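Side-chain contacts in molybdate-binding protein MolA (Haemophilus influenzae, PDB 3PSH), which binds molybdate and tungstate in the periplasm and serves the low-affinity ABC transporter MolBCA in molybdate import: residues E228-E232 with W233-V237; P245-V248 with P249-N253; A258-Q261 with A262-D265; K276-G279 with Y280-E284. One frame throughout, in Å; residues are numbered along the deposited sequence.

Interaction 1: residues E228-E232 with W233-V237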
ATOM      1  N   GLU A 228      -5.519  -1.604  26.360  1.00 26.48           N
ATOM      2  CA  GLU A 228      -4.735  -0.788  27.306  1.00 26.78           C
ATOM      3  C   GLU A 228      -3.644   0.123  26.600  1.00 25.45           C
ATOM      4  O   GLU A 228      -3.453   1.325  26.933  1.00 24.52           O
ATOM      5  CB  GLU A 228      -4.178  -1.654  28.474  1.00 26.48           C
ATOM      6  CG  GLU A 228      -3.489  -0.853  29.570  1.00 26.34           C
ATOM      7  CD  GLU A 228      -4.396   0.092  30.327  1.00 28.33           C
ATOM      8  OE1 GLU A 228      -5.656  -0.031  30.296  1.00 35.31           O
ATOM      9  OE2 GLU A 228      -3.824   1.028  30.914  1.00 34.85           O
ATOM     10  N   ASN A 229      -2.917  -0.444  25.620  1.00 24.59           N
ATOM     11  CA  ASN A 229      -1.957   0.320  24.791  1.00 23.33           C
ATOM     12  C   ASN A 229      -2.612   1.551  24.153  1.00 21.62           C
ATOM     13  O   ASN A 229      -2.065   2.633  24.239  1.00 21.16           O
ATOM     14  CB  ASN A 229      -1.355  -0.567  23.666  1.00 23.33           C
ATOM     15  CG  ASN A 229      -0.554  -1.763  24.193  1.00 28.17           C
ATOM     16  OD1 ASN A 229       0.195  -1.671  25.183  1.00 29.38           O
ATOM     17  ND2 ASN A 229      -0.747  -2.924  23.536  1.00 26.29           N
ATOM     18  N   VAL A 230      -3.773   1.370  23.529  1.00 20.11           N
ATOM     19  CA  VAL A 230      -4.439   2.464  22.819  1.00 20.82           C
ATOM     20  C   VAL A 230      -4.982   3.548  23.808  1.00 21.33           C
ATOM     21  O   VAL A 230      -4.906   4.774  23.541  1.00 22.63           O
ATOM     22  CB  VAL A 230      -5.644   1.955  22.009  1.00 21.28           C
ATOM     23  CG1 VAL A 230      -6.201   3.113  21.104  1.00 19.77           C
ATOM     24  CG2 VAL A 230      -5.290   0.686  21.211  1.00 23.25           C
ATOM     25  N   LEU A 231      -5.450   3.088  24.970  1.00 22.12           N
ATOM     26  CA  LEU A 231      -5.916   4.065  26.002  1.00 22.85           C
ATOM     27  C   LEU A 231      -4.743   4.885  26.531  1.00 22.50           C
ATOM     28  O   LEU A 231      -4.872   6.103  26.716  1.00 21.30           O
ATOM     29  CB  LEU A 231      -6.522   3.297  27.147  1.00 22.22           C
ATOM     30  CG  LEU A 231      -7.820   2.504  26.928  1.00 23.90           C
ATOM     31  CD1 LEU A 231      -8.217   1.671  28.210  1.00 23.80           C
ATOM     32  CD2 LEU A 231      -8.964   3.414  26.493  1.00 21.05           C
ATOM     33  N   GLU A 232      -3.616   4.216  26.744  1.00 20.44           N
ATOM     34  CA  GLU A 232      -2.325   4.871  27.128  1.00 22.80           C
ATOM     35  C   GLU A 232      -1.835   5.902  26.077  1.00 22.28           C
ATOM     36  O   GLU A 232      -1.422   7.022  26.394  1.00 22.33           O
ATOM     37  CB  GLU A 232      -1.250   3.837  27.522  1.00 23.00           C
ATOM     38  CG  GLU A 232      -1.566   3.253  28.938  1.00 27.28           C
ATOM     39  CD  GLU A 232      -0.718   2.023  29.366  1.00 35.04           C
ATOM     40  OE1 GLU A 232       0.468   1.917  28.999  1.00 27.43           O
ATOM     41  OE2 GLU A 232      -1.234   1.147  30.125  1.00 34.74           O
ATOM     42  N   TRP A 233      -1.932   5.531  24.796  1.00 19.23           N
ATOM     43  CA  TRP A 233      -1.510   6.385  23.707  1.00 20.09           C
ATOM     44  C   TRP A 233      -2.477   7.546  23.564  1.00 20.23           C
ATOM     45  O   TRP A 233      -2.060   8.652  23.278  1.00 20.20           O
ATOM     46  CB  TRP A 233      -1.414   5.617  22.323  1.00 18.50           C
ATOM     47  CG  TRP A 233      -0.252   4.672  22.278  1.00 20.36           C
ATOM     48  CD1 TRP A 233       0.990   4.837  22.862  1.00 23.24           C
ATOM     49  CD2 TRP A 233      -0.218   3.421  21.580  1.00 21.64           C
ATOM     50  NE1 TRP A 233       1.783   3.750  22.569  1.00 23.03           N
ATOM     51  CE2 TRP A 233       1.055   2.849  21.838  1.00 18.60           C
ATOM     52  CE3 TRP A 233      -1.167   2.687  20.838  1.00 23.88           C
ATOM     53  CZ2 TRP A 233       1.423   1.559  21.337  1.00 18.06           C
ATOM     54  CZ3 TRP A 233      -0.775   1.393  20.320  1.00 20.20           C
ATOM     55  CH2 TRP A 233       0.490   0.864  20.614  1.00 16.16           C
ATOM     56  N   ASN A 234      -3.749   7.260  23.817  1.00 20.03           N
ATOM     57  CA  ASN A 234      -4.746   8.316  23.799  1.00 18.55           C
ATOM     58  C   ASN A 234      -4.686   9.241  22.523  1.00 16.05           C
ATOM     59  O   ASN A 234      -4.462  10.467  22.568  1.00 17.19           O
ATOM     60  CB  ASN A 234      -4.731   9.164  25.132  1.00 18.76           C
ATOM     61  CG  ASN A 234      -5.986   9.986  25.208  1.00 22.86           C
ATOM     62  OD1 ASN A 234      -7.040   9.505  24.754  1.00 20.95           O
ATOM     63  ND2 ASN A 234      -5.899  11.218  25.744  1.00 29.68           N
ATOM     64  N   PRO A 235      -4.835   8.649  21.336  1.00 17.34           N
ATOM     65  CA  PRO A 235      -4.645   9.434  20.157  1.00 15.81           C
ATOM     66  C   PRO A 235      -5.729  10.468  20.011  1.00 14.40           C
ATOM     67  O   PRO A 235      -6.902  10.203  20.405  1.00 18.89           O
ATOM     68  CB  PRO A 235      -4.844   8.418  19.011  1.00 16.24           C
ATOM     69  CG  PRO A 235      -5.676   7.198  19.702  1.00 17.27           C
ATOM     70  CD  PRO A 235      -5.022   7.194  21.049  1.00 17.12           C
ATOM     71  N   ALA A 236      -5.342  11.616  19.397  1.00 16.52           N
ATOM     72  CA  ALA A 236      -6.295  12.710  19.079  1.00 15.01           C
ATOM     73  C   ALA A 236      -7.249  12.390  17.916  1.00 17.06           C
ATOM     74  O   ALA A 236      -8.428  12.833  17.829  1.00 17.71           O
ATOM     75  CB  ALA A 236      -5.513  14.016  18.726  1.00 16.60           C
ATOM     76  N   VAL A 237      -6.743  11.520  17.024  1.00 16.48           N
ATOM     77  CA  VAL A 237      -7.420  11.210  15.753  1.00 14.61           C
ATOM     78  C   VAL A 237      -7.246   9.682  15.553  1.00 16.11           C
ATOM     79  O   VAL A 237      -6.152   9.165  15.730  1.00 17.21           O
ATOM     80  CB  VAL A 237      -6.780  11.932  14.630  1.00 17.09           C
ATOM     81  CG1 VAL A 237      -7.436  11.478  13.340  1.00 16.42           C
ATOM     82  CG2 VAL A 237      -7.030  13.455  14.703  1.00 16.45           C
TER
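Trp233 lays its indole back along the last turn of helix 227-233 onto Asn229, one turn earlier. The CB of Asn229 makes a CH-pi contact over the face of the six-membered ring, 4.0 Å from its centroid, while the backbone O of Asn229 sits 3.2 Å above the ring plane, towards the rim. Keeping CG beside the backbone N (chi1 -72°) turns the indole onto this residue. A large flat ring suits position 233, for beyond the helix Trp233 also packs on Tyr187 of strand 184-188. Apolar contact continues at Val230, whose CG1 meets Pro235 CD at 4.2 Å. The helix lies on the crossover connection that carries the chain from edge strand 211-213 to strand 237-240 in a parallel sheet. It ends at Asn234, which takes a left-handed backbone conformation (phi 49°) that asparagine tolerates better than most residues, and Pro235 follows at once, lacking an N-H to prolong the helix. Two i to i-4 backbone bonds finish it: Trp233 N to Asn229 O at 3.0 Å, and Asn234 N to Val230 O at 2.8 Å. Past the turn, Asn234 CB rests 3.4 Å from Leu231 O.

Interaction 2: residues P245-V248 with P249-N253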
ATOM      1  N   PRO A 245     -14.167  -0.980   6.477  1.00 17.61           N
ATOM      2  CA  PRO A 245     -15.072   0.031   6.955  1.00 17.85           C
ATOM      3  C   PRO A 245     -15.820  -0.380   8.224  1.00 19.55           C
ATOM      4  O   PRO A 245     -16.195   0.522   9.014  1.00 21.55           O
ATOM      5  CB  PRO A 245     -16.077   0.124   5.807  1.00 18.27           C
ATOM      6  CG  PRO A 245     -16.075  -1.240   5.158  1.00 18.71           C
ATOM      7  CD  PRO A 245     -14.603  -1.600   5.212  1.00 16.20           C
ATOM      8  N   ASP A 246     -16.013  -1.698   8.463  1.00 20.39           N
ATOM      9  CA  ASP A 246     -16.708  -2.162   9.700  1.00 21.31           C
ATOM     10  C   ASP A 246     -15.977  -1.717  10.971  1.00 22.58           C
ATOM     11  O   ASP A 246     -16.571  -1.697  12.110  1.00 22.13           O
ATOM     12  CB  ASP A 246     -16.840  -3.698   9.711  1.00 22.89           C
ATOM     13  CG  ASP A 246     -17.768  -4.260   8.611  1.00 27.10           C
ATOM     14  OD1 ASP A 246     -18.467  -3.473   7.896  1.00 32.74           O
ATOM     15  OD2 ASP A 246     -17.805  -5.522   8.513  1.00 30.74           O
ATOM     16  N   VAL A 247     -14.681  -1.398  10.847  1.00 19.31           N
ATOM     17  CA  VAL A 247     -13.928  -1.023  12.034  1.00 17.60           C
ATOM     18  C   VAL A 247     -14.464   0.297  12.653  1.00 17.34           C
ATOM     19  O   VAL A 247     -14.392   0.441  13.909  1.00 17.38           O
ATOM     20  CB  VAL A 247     -12.379  -1.009  11.778  1.00 17.57           C
ATOM     21  CG1 VAL A 247     -11.671  -0.408  12.959  1.00 20.80           C
ATOM     22  CG2 VAL A 247     -11.925  -2.421  11.464  1.00 16.52           C
ATOM     23  N   VAL A 248     -15.015   1.200  11.880  1.00 17.42           N
ATOM     24  CA  VAL A 248     -15.496   2.481  12.433  1.00 20.03           C
ATOM     25  C   VAL A 248     -16.724   2.284  13.385  1.00 21.04           C
ATOM     26  O   VAL A 248     -16.641   2.680  14.547  1.00 19.97           O
ATOM     27  CB  VAL A 248     -15.814   3.475  11.310  1.00 20.12           C
ATOM     28  CG1 VAL A 248     -16.453   4.816  11.812  1.00 21.61           C
ATOM     29  CG2 VAL A 248     -14.469   3.841  10.512  1.00 21.12           C
ATOM     30  N   PRO A 249     -17.798   1.650  12.912  1.00 21.08           N
ATOM     31  CA  PRO A 249     -18.938   1.404  13.879  1.00 20.60           C
ATOM     32  C   PRO A 249     -18.560   0.561  15.064  1.00 22.06           C
ATOM     33  O   PRO A 249     -19.044   0.844  16.149  1.00 25.42           O
ATOM     34  CB  PRO A 249     -20.064   0.816  12.980  1.00 21.73           C
ATOM     35  CG  PRO A 249     -19.163   0.084  11.865  1.00 21.65           C
ATOM     36  CD  PRO A 249     -18.177   1.229  11.559  1.00 22.15           C
ATOM     37  N   GLN A 250     -17.676  -0.423  14.895  1.00 20.43           N
ATOM     38  CA  GLN A 250     -17.079  -1.232  15.953  1.00 23.28           C
ATOM     39  C   GLN A 250     -16.498  -0.344  17.041  1.00 23.07           C
ATOM     40  O   GLN A 250     -16.779  -0.532  18.240  1.00 24.01           O
ATOM     41  CB  GLN A 250     -15.987  -2.079  15.318  1.00 25.49           C
ATOM     42  CG  GLN A 250     -15.256  -3.019  16.169  1.00 28.97           C
ATOM     43  CD  GLN A 250     -14.638  -4.089  15.278  1.00 38.89           C
ATOM     44  OE1 GLN A 250     -15.250  -4.489  14.257  1.00 38.96           O
ATOM     45  NE2 GLN A 250     -13.411  -4.479  15.587  1.00 42.96           N
ATOM     46  N   ILE A 251     -15.622   0.571  16.651  1.00 21.43           N
ATOM     47  CA  ILE A 251     -15.006   1.468  17.589  1.00 21.56           C
ATOM     48  C   ILE A 251     -16.018   2.426  18.232  1.00 20.60           C
ATOM     49  O   ILE A 251     -16.017   2.585  19.459  1.00 21.35           O
ATOM     50  CB  ILE A 251     -13.908   2.272  16.855  1.00 20.28           C
ATOM     51  CG1 ILE A 251     -12.686   1.328  16.739  1.00 20.43           C
ATOM     52  CG2 ILE A 251     -13.495   3.479  17.724  1.00 20.52           C
ATOM     53  CD1 ILE A 251     -11.587   1.904  15.772  1.00 18.44           C
ATOM     54  N   LEU A 252     -16.878   3.005  17.422  1.00 21.47           N
ATOM     55  CA  LEU A 252     -17.831   4.008  17.872  1.00 24.20           C
ATOM     56  C   LEU A 252     -18.816   3.370  18.895  1.00 24.74           C
ATOM     57  O   LEU A 252     -19.287   4.071  19.791  1.00 26.22           O
ATOM     58  CB  LEU A 252     -18.574   4.553  16.662  1.00 23.39           C
ATOM     59  CG  LEU A 252     -18.108   5.834  15.950  1.00 27.12           C
ATOM     60  CD1 LEU A 252     -16.647   6.062  16.026  1.00 34.21           C
ATOM     61  CD2 LEU A 252     -18.693   6.146  14.564  1.00 32.04           C
ATOM     62  N   ASN A 253     -19.121   2.084  18.752  1.00 24.64           N
ATOM     63  CA  ASN A 253     -20.171   1.412  19.587  1.00 26.94           C
ATOM     64  C   ASN A 253     -19.533   0.637  20.749  1.00 27.64           C
ATOM     65  O   ASN A 253     -20.218  -0.036  21.534  1.00 26.15           O
ATOM     66  CB  ASN A 253     -20.998   0.486  18.722  1.00 30.00           C
ATOM     67  CG  ASN A 253     -21.668   1.226  17.532  1.00 32.30           C
ATOM     68  OD1 ASN A 253     -21.902   2.459  17.534  1.00 39.17           O
ATOM     69  ND2 ASN A 253     -21.928   0.451  16.465  1.00 38.74           N
TER
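Val247 and Ile251 form the apolar centre, an i to i+4 pair on the inner side of the short helix 247-252, with Val247 CG1 3.6 Å from Ile251 CD1. This helix connects strand 237-240 to strand 268-270, neighbours in a parallel sheet, and so belongs to a beta-alpha-beta unit. Branched aliphatic residues suit this side because it lies on the sheet: Val247 also reaches Val240, and Ile251 reaches Ile238. One position along, Val248 and Leu252 repeat the spacing, their side chains lying side by side and pointing the same way. Val248 CG1, set opposite the backbone N (chi1 175°), comes within 3.8 Å of Leu252 CD2; Val248 touches Leu270 and Leu252 touches Val268, both of strand 268-270. Towards the outside stands Pro249, near the start of the helix, where a missing N-H costs little: the O of Pro245 accepts a bond from Val248 N at 3.2 Å instead, and Pro249 CD sits 3.3 Å from that same oxygen. Regular helical bonds then take over, Ile251 N to Val247 O at 3.0 Å and Leu252 N to Val248 O at 2.9 Å. At the exposed edge Gln250 N gives a longer bond to Asp246 O (3.3 Å), an oxygen against which Pro249 CG also rests, at 3.2 Å.

Interaction 3: residues A258-Q261 with A262-D265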
ATOM      1  N   ALA A 258     -14.534   4.570  24.565  1.00 26.18           N
ATOM      2  CA  ALA A 258     -15.252   5.865  24.725  1.00 26.13           C
ATOM      3  C   ALA A 258     -14.496   7.090  25.300  1.00 27.33           C
ATOM      4  O   ALA A 258     -14.846   8.263  24.981  1.00 26.82           O
ATOM      5  CB  ALA A 258     -16.581   5.654  25.500  1.00 25.87           C
ATOM      6  N   ASN A 259     -13.493   6.818  26.137  1.00 26.80           N
ATOM      7  CA  ASN A 259     -12.722   7.855  26.811  1.00 26.45           C
ATOM      8  C   ASN A 259     -11.462   8.257  26.041  1.00 23.06           C
ATOM      9  O   ASN A 259     -10.836   9.253  26.348  1.00 24.01           O
ATOM     10  CB  ASN A 259     -12.287   7.451  28.217  1.00 27.84           C
ATOM     11  CG  ASN A 259     -13.433   7.472  29.204  1.00 32.22           C
ATOM     12  OD1 ASN A 259     -13.352   6.781  30.196  1.00 40.03           O
ATOM     13  ND2 ASN A 259     -14.493   8.261  28.951  1.00 34.08           N
ATOM     14  N   ILE A 260     -11.071   7.475  25.045  1.00 20.51           N
ATOM     15  CA  ILE A 260     -10.073   8.017  24.142  1.00 18.03           C
ATOM     16  C   ILE A 260     -10.427   9.394  23.526  1.00 17.24           C
ATOM     17  O   ILE A 260     -11.521   9.682  23.030  1.00 17.69           O
ATOM     18  CB  ILE A 260      -9.775   6.969  23.030  1.00 16.79           C
ATOM     19  CG1 ILE A 260      -9.205   5.704  23.654  1.00 18.53           C
ATOM     20  CG2 ILE A 260      -8.890   7.576  22.023  1.00 16.54           C
ATOM     21  CD1 ILE A 260      -9.322   4.614  22.569  1.00 21.39           C
ATOM     22  N   GLN A 261      -9.411  10.250  23.529  1.00 17.69           N
ATOM     23  CA  GLN A 261      -9.532  11.608  23.008  1.00 19.06           C
ATOM     24  C   GLN A 261     -10.195  11.638  21.627  1.00 18.80           C
ATOM     25  O   GLN A 261     -11.174  12.330  21.432  1.00 16.49           O
ATOM     26  CB  GLN A 261      -8.188  12.341  23.036  1.00 21.47           C
ATOM     27  CG  GLN A 261      -8.172  13.866  22.625  1.00 26.97           C
ATOM     28  CD  GLN A 261      -6.703  14.375  22.305  1.00 34.86           C
ATOM     29  OE1 GLN A 261      -5.648  13.629  22.500  1.00 32.82           O
ATOM     30  NE2 GLN A 261      -6.625  15.632  21.742  1.00 32.30           N
ATOM     31  N   ALA A 262      -9.748  10.839  20.648  1.00 15.30           N
ATOM     32  CA  ALA A 262     -10.478  10.858  19.372  1.00 15.16           C
ATOM     33  C   ALA A 262     -11.992  10.503  19.462  1.00 15.01           C
ATOM     34  O   ALA A 262     -12.769  10.971  18.647  1.00 15.05           O
ATOM     35  CB  ALA A 262      -9.759   9.880  18.306  1.00 16.97           C
ATOM     36  N   LEU A 263     -12.353   9.557  20.311  1.00 17.88           N
ATOM     37  CA  LEU A 263     -13.791   9.214  20.468  1.00 16.53           C
ATOM     38  C   LEU A 263     -14.598  10.470  20.941  1.00 16.49           C
ATOM     39  O   LEU A 263     -15.654  10.844  20.311  1.00 14.77           O
ATOM     40  CB  LEU A 263     -13.963   8.008  21.377  1.00 18.35           C
ATOM     41  CG  LEU A 263     -13.964   6.639  20.629  1.00 19.53           C
ATOM     42  CD1 LEU A 263     -15.027   6.567  19.502  1.00 19.75           C
ATOM     43  CD2 LEU A 263     -12.591   6.319  20.031  1.00 19.61           C
ATOM     44  N   LYS A 264     -14.086  10.985  22.079  1.00 16.43           N
ATOM     45  CA  LYS A 264     -14.697  12.155  22.776  1.00 16.31           C
ATOM     46  C   LYS A 264     -14.902  13.284  21.758  1.00 11.90           C
ATOM     47  O   LYS A 264     -15.923  14.033  21.864  1.00 18.71           O
ATOM     48  CB  LYS A 264     -13.833  12.687  23.940  1.00 16.74           C
ATOM     49  CG  LYS A 264     -13.813  11.750  25.161  1.00 19.38           C
ATOM     50  CD  LYS A 264     -12.503  12.085  25.904  1.00 29.67           C
ATOM     51  CE  LYS A 264     -12.631  12.015  27.394  1.00 37.76           C
ATOM     52  NZ  LYS A 264     -11.291  12.056  28.066  1.00 40.44           N
ATOM     53  N   ASP A 265     -13.931  13.448  20.823  1.00  2.73           N
ATOM     54  CA  ASP A 265     -13.860  14.582  19.905  1.00 11.13           C
ATOM     55  C   ASP A 265     -14.528  14.310  18.519  1.00 10.91           C
ATOM     56  O   ASP A 265     -14.579  15.220  17.661  1.00 17.33           O
ATOM     57  CB  ASP A 265     -12.381  15.173  19.691  1.00 13.49           C
ATOM     58  CG  ASP A 265     -11.840  15.834  20.920  1.00 13.36           C
ATOM     59  OD1 ASP A 265     -12.738  16.345  21.666  1.00 20.41           O
ATOM     60  OD2 ASP A 265     -10.601  15.954  21.145  1.00 17.63           O
TER
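The backbone O of Ile260 takes the N-H of Lys264 across the opening turn of helix 261-264, a local contact that ties the entering loop to the helix. This bond is nearly straight (3.0 Å, 173°); the same oxygen accepts a weak, strongly bent one from Leu263 N. One residue on, Asp265 N bonds Gln261 O at 3.0 Å. Ile260 occupies the N-cap position, yet its aliphatic side chain cannot cap an amide, and it turns instead to the hydrophobic interior with CB 4.2 Å from Leu263 CD2. The N-H of Gln261 is met from another part of the chain: Asn234, just after helix 227-233, accepts it with OD1, and Pro235 pairs through its backbone with Ala262. Helix 261-264 lies on the connection from strand 237-240 to strand 268-270 of the parallel sheet, and small Ala262 and branched Leu263 suit its inner side, where both touch Ile238. Lys264 stays on the solvent side. A bend at chi3 (144°) in the otherwise extended chain carries it back over the loop carbonyls, CD 3.3 Å from Asn259 O, before NZ makes a weak hydrogen bond to that oxygen. Farther out, the methylene CG of Gln261 lies 3.5 Å from Asp265 OD2.

Interaction 4: residues K276-G279 with Y280-E284. With MOO (molybdate ion), chain B.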
ATOM      1  N   LYS A 276      -4.437   5.247   1.036  1.00 14.33           N
ATOM      2  CA  LYS A 276      -3.991   3.988   1.677  1.00 13.50           C
ATOM      3  C   LYS A 276      -2.864   4.169   2.709  1.00  9.65           C
ATOM      4  O   LYS A 276      -1.677   4.295   2.354  1.00 12.57           O
ATOM      5  CB  LYS A 276      -3.546   3.020   0.584  1.00 14.99           C
ATOM      6  CG  LYS A 276      -4.657   2.865  -0.412  1.00 11.26           C
ATOM      7  CD  LYS A 276      -4.169   1.810  -1.504  1.00 11.83           C
ATOM      8  CE  LYS A 276      -5.393   1.173  -2.266  1.00 15.19           C
ATOM      9  NZ  LYS A 276      -5.979   2.205  -3.157  1.00 11.73           N
ATOM     10  N   ALA A 277      -3.260   4.219   3.977  1.00 11.55           N
ATOM     11  CA  ALA A 277      -2.181   4.249   4.979  1.00 11.02           C
ATOM     12  C   ALA A 277      -1.743   2.857   5.339  1.00 10.45           C
ATOM     13  O   ALA A 277      -1.781   2.447   6.475  1.00 12.12           O
ATOM     14  CB  ALA A 277      -2.593   5.032   6.224  1.00 13.31           C
ATOM     15  N   TRP A 278      -1.157   2.249   4.320  1.00 11.37           N
ATOM     16  CA  TRP A 278      -0.930   0.812   4.393  1.00 11.27           C
ATOM     17  C   TRP A 278       0.533   0.617   4.838  1.00 12.50           C
ATOM     18  O   TRP A 278       1.334   1.535   4.936  1.00 13.70           O
ATOM     19  CB  TRP A 278      -1.040   0.268   2.960  1.00 11.01           C
ATOM     20  CG  TRP A 278      -2.410   0.083   2.505  1.00 12.89           C
ATOM     21  CD1 TRP A 278      -3.619   0.466   3.193  1.00 11.60           C
ATOM     22  CD2 TRP A 278      -2.815  -0.549   1.295  1.00 14.20           C
ATOM     23  NE1 TRP A 278      -4.705   0.085   2.431  1.00 14.76           N
ATOM     24  CE2 TRP A 278      -4.235  -0.580   1.294  1.00 14.86           C
ATOM     25  CE3 TRP A 278      -2.111  -1.192   0.237  1.00 12.45           C
ATOM     26  CZ2 TRP A 278      -4.966  -1.181   0.222  1.00 15.65           C
ATOM     27  CZ3 TRP A 278      -2.855  -1.836  -0.775  1.00 12.38           C
ATOM     28  CH2 TRP A 278      -4.248  -1.757  -0.813  1.00 13.75           C
ATOM     29  N   GLY A 279       0.893  -0.620   5.143  1.00 12.17           N
ATOM     30  CA  GLY A 279       2.295  -0.839   5.525  1.00 10.80           C
ATOM     31  C   GLY A 279       3.260  -0.656   4.357  1.00 10.76           C
ATOM     32  O   GLY A 279       4.425  -0.382   4.573  1.00 13.19           O
ATOM     33  N   TYR A 280       2.743  -0.746   3.142  1.00 12.09           N
ATOM     34  CA  TYR A 280       3.484  -0.473   1.873  1.00 11.91           C
ATOM     35  C   TYR A 280       2.980   0.847   1.204  1.00 12.74           C
ATOM     36  O   TYR A 280       1.732   1.023   1.079  1.00 14.53           O
ATOM     37  CB  TYR A 280       3.251  -1.646   0.827  1.00 11.37           C
ATOM     38  CG  TYR A 280       3.939  -2.945   1.200  1.00 12.72           C
ATOM     39  CD1 TYR A 280       4.998  -3.478   0.418  1.00 11.18           C
ATOM     40  CD2 TYR A 280       3.475  -3.673   2.290  1.00 10.60           C
ATOM     41  CE1 TYR A 280       5.629  -4.712   0.774  1.00 12.76           C
ATOM     42  CE2 TYR A 280       4.107  -4.866   2.675  1.00 15.26           C
ATOM     43  CZ  TYR A 280       5.142  -5.387   1.873  1.00 15.00           C
ATOM     44  OH  TYR A 280       5.720  -6.594   2.321  1.00 16.72           O
ATOM     45  N   PRO A 281       3.876   1.628   0.540  1.00 12.59           N
ATOM     46  CA  PRO A 281       3.461   2.841  -0.127  1.00 13.12           C
ATOM     47  C   PRO A 281       2.785   2.468  -1.483  1.00 12.50           C
ATOM     48  O   PRO A 281       3.270   1.554  -2.186  1.00 14.80           O
ATOM     49  CB  PRO A 281       4.773   3.523  -0.389  1.00 11.61           C
ATOM     50  CG  PRO A 281       5.842   2.354  -0.678  1.00 12.21           C
ATOM     51  CD  PRO A 281       5.368   1.397   0.423  1.00 12.15           C
ATOM     52  N   MET A 282       1.788   3.261  -1.883  1.00 12.55           N
ATOM     53  CA  MET A 282       1.125   3.081  -3.159  1.00 13.91           C
ATOM     54  C   MET A 282       1.052   4.449  -3.763  1.00 14.17           C
ATOM     55  O   MET A 282       0.939   5.443  -3.016  1.00 11.83           O
ATOM     56  CB  MET A 282      -0.320   2.522  -2.985  1.00 15.05           C
ATOM     57  CG  MET A 282      -0.514   1.219  -2.219  1.00 14.14           C
ATOM     58  SD  MET A 282      -0.468  -0.311  -3.294  1.00 15.30           S
ATOM     59  CE  MET A 282       1.038  -0.082  -4.233  1.00 15.65           C
ATOM     60  N   PRO A 283       1.203   4.529  -5.097  1.00 14.05           N
ATOM     61  CA  PRO A 283       1.390   5.833  -5.696  1.00 13.84           C
ATOM     62  C   PRO A 283       0.238   6.757  -5.402  1.00 14.70           C
ATOM     63  O   PRO A 283       0.490   7.965  -5.224  1.00 14.45           O
ATOM     64  CB  PRO A 283       1.460   5.549  -7.216  1.00 14.22           C
ATOM     65  CG  PRO A 283       0.917   4.031  -7.387  1.00 12.16           C
ATOM     66  CD  PRO A 283       1.237   3.381  -6.063  1.00 13.64           C
ATOM     67  N   GLU A 284      -0.994   6.258  -5.430  1.00 12.84           N
ATOM     68  CA  GLU A 284      -2.154   7.145  -5.108  1.00 13.56           C
ATOM     69  C   GLU A 284      -2.205   7.596  -3.687  1.00 13.76           C
ATOM     70  O   GLU A 284      -2.817   8.642  -3.396  1.00 14.32           O
ATOM     71  CB  GLU A 284      -3.515   6.493  -5.500  1.00 14.82           C
ATOM     72  CG  GLU A 284      -3.928   5.254  -4.674  1.00 13.75           C
ATOM     73  CD  GLU A 284      -3.299   3.914  -5.032  1.00 14.73           C
ATOM     74  OE1 GLU A 284      -2.264   3.898  -5.744  1.00 13.55           O
ATOM     75  OE2 GLU A 284      -3.863   2.882  -4.586  1.00 14.61           O
TER
HETATM   76 MO   MOO B   1      -0.345  -3.664   3.614  1.00 33.20          MO
HETATM   77  O1  MOO B   1      -0.903  -2.762   4.932  1.00 14.90           O
HETATM   78  O2  MOO B   1       0.712  -4.928   4.117  1.00 20.52           O
HETATM   79  O3  MOO B   1       0.528  -2.654   2.559  1.00 16.87           O
HETATM   80  O4  MOO B   1      -1.722  -4.133   2.738  1.00 14.46           O
HETATM   81  O   HOH W   1      -0.103   3.057   0.351  1.00 14.06           O
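Gly279 and Tyr280 hold the molybdate ion with two successive backbone amides, Gly279 N to O1 (2.8 Å, 176°) and Tyr280 N to O3 (3.0 Å). The loop carrying them lies in the ligand cleft between the two lobes of this Fe/B12-type periplasmic binding protein and reverses direction at the anion. Backbone N-H groups suit an oxyanion; side chains of His26, Gln27, Tyr196 and Arg243 complete the hydrogen bonds to it. Glycine brings no side chain into this tight corner, whereas Tyr280 meets O3 with the edge of its ring and ties its hydroxyl to Asn92. The indole of Trp278 is sandwiched: O4 of molybdate stands 3.8 Å above one face and Lys276 CD 3.5 Å above the other, both near the rim, and Arg243 makes a cation-pi contact with the same residue. Met282 approaches obliquely in a Met-aromatic contact, with SD 3.8 Å from Trp278 CZ3. A water joins the two arms of the loop, donating to Lys276 O and to Tyr280 O. Farther from the ion, a buried salt bridge between Lys276 and Glu284 ties the loop to the start of helix 283-297, an end whose dipole probably suits an acid. Glu284 receives Asn30 and Gln34 of helix 26-34 as well, and Lys276 also bonds Glu273 O. A bend at the end of the lysine chain (chi4 71°) delivers NZ to the anti lone pair of Glu284 OE2, 2.6 Å away.

The first three contacts close a helical turn each, and interaction 4 closes a short reversing loop; the four follow one another along the chain without nesting or crossing. Interaction 1 ends the helix leading into strand 237-240; interaction 2 forms the helix that follows that strand; interaction 3 opens the next short helix, ahead of strand 268-270. Interactions 1 and 3 touch where the exit of one helix meets the entry of the other. Interactions 2 and 3 meet through Ile251 and Leu252 packing on Leu263. These three thus gather round one lobe's parallel sheet. Interaction 4, its centre about 22 to 27 Å from theirs, lies beyond strand 268-270 in the molybdate cleft, where the chain enters helix 283-297.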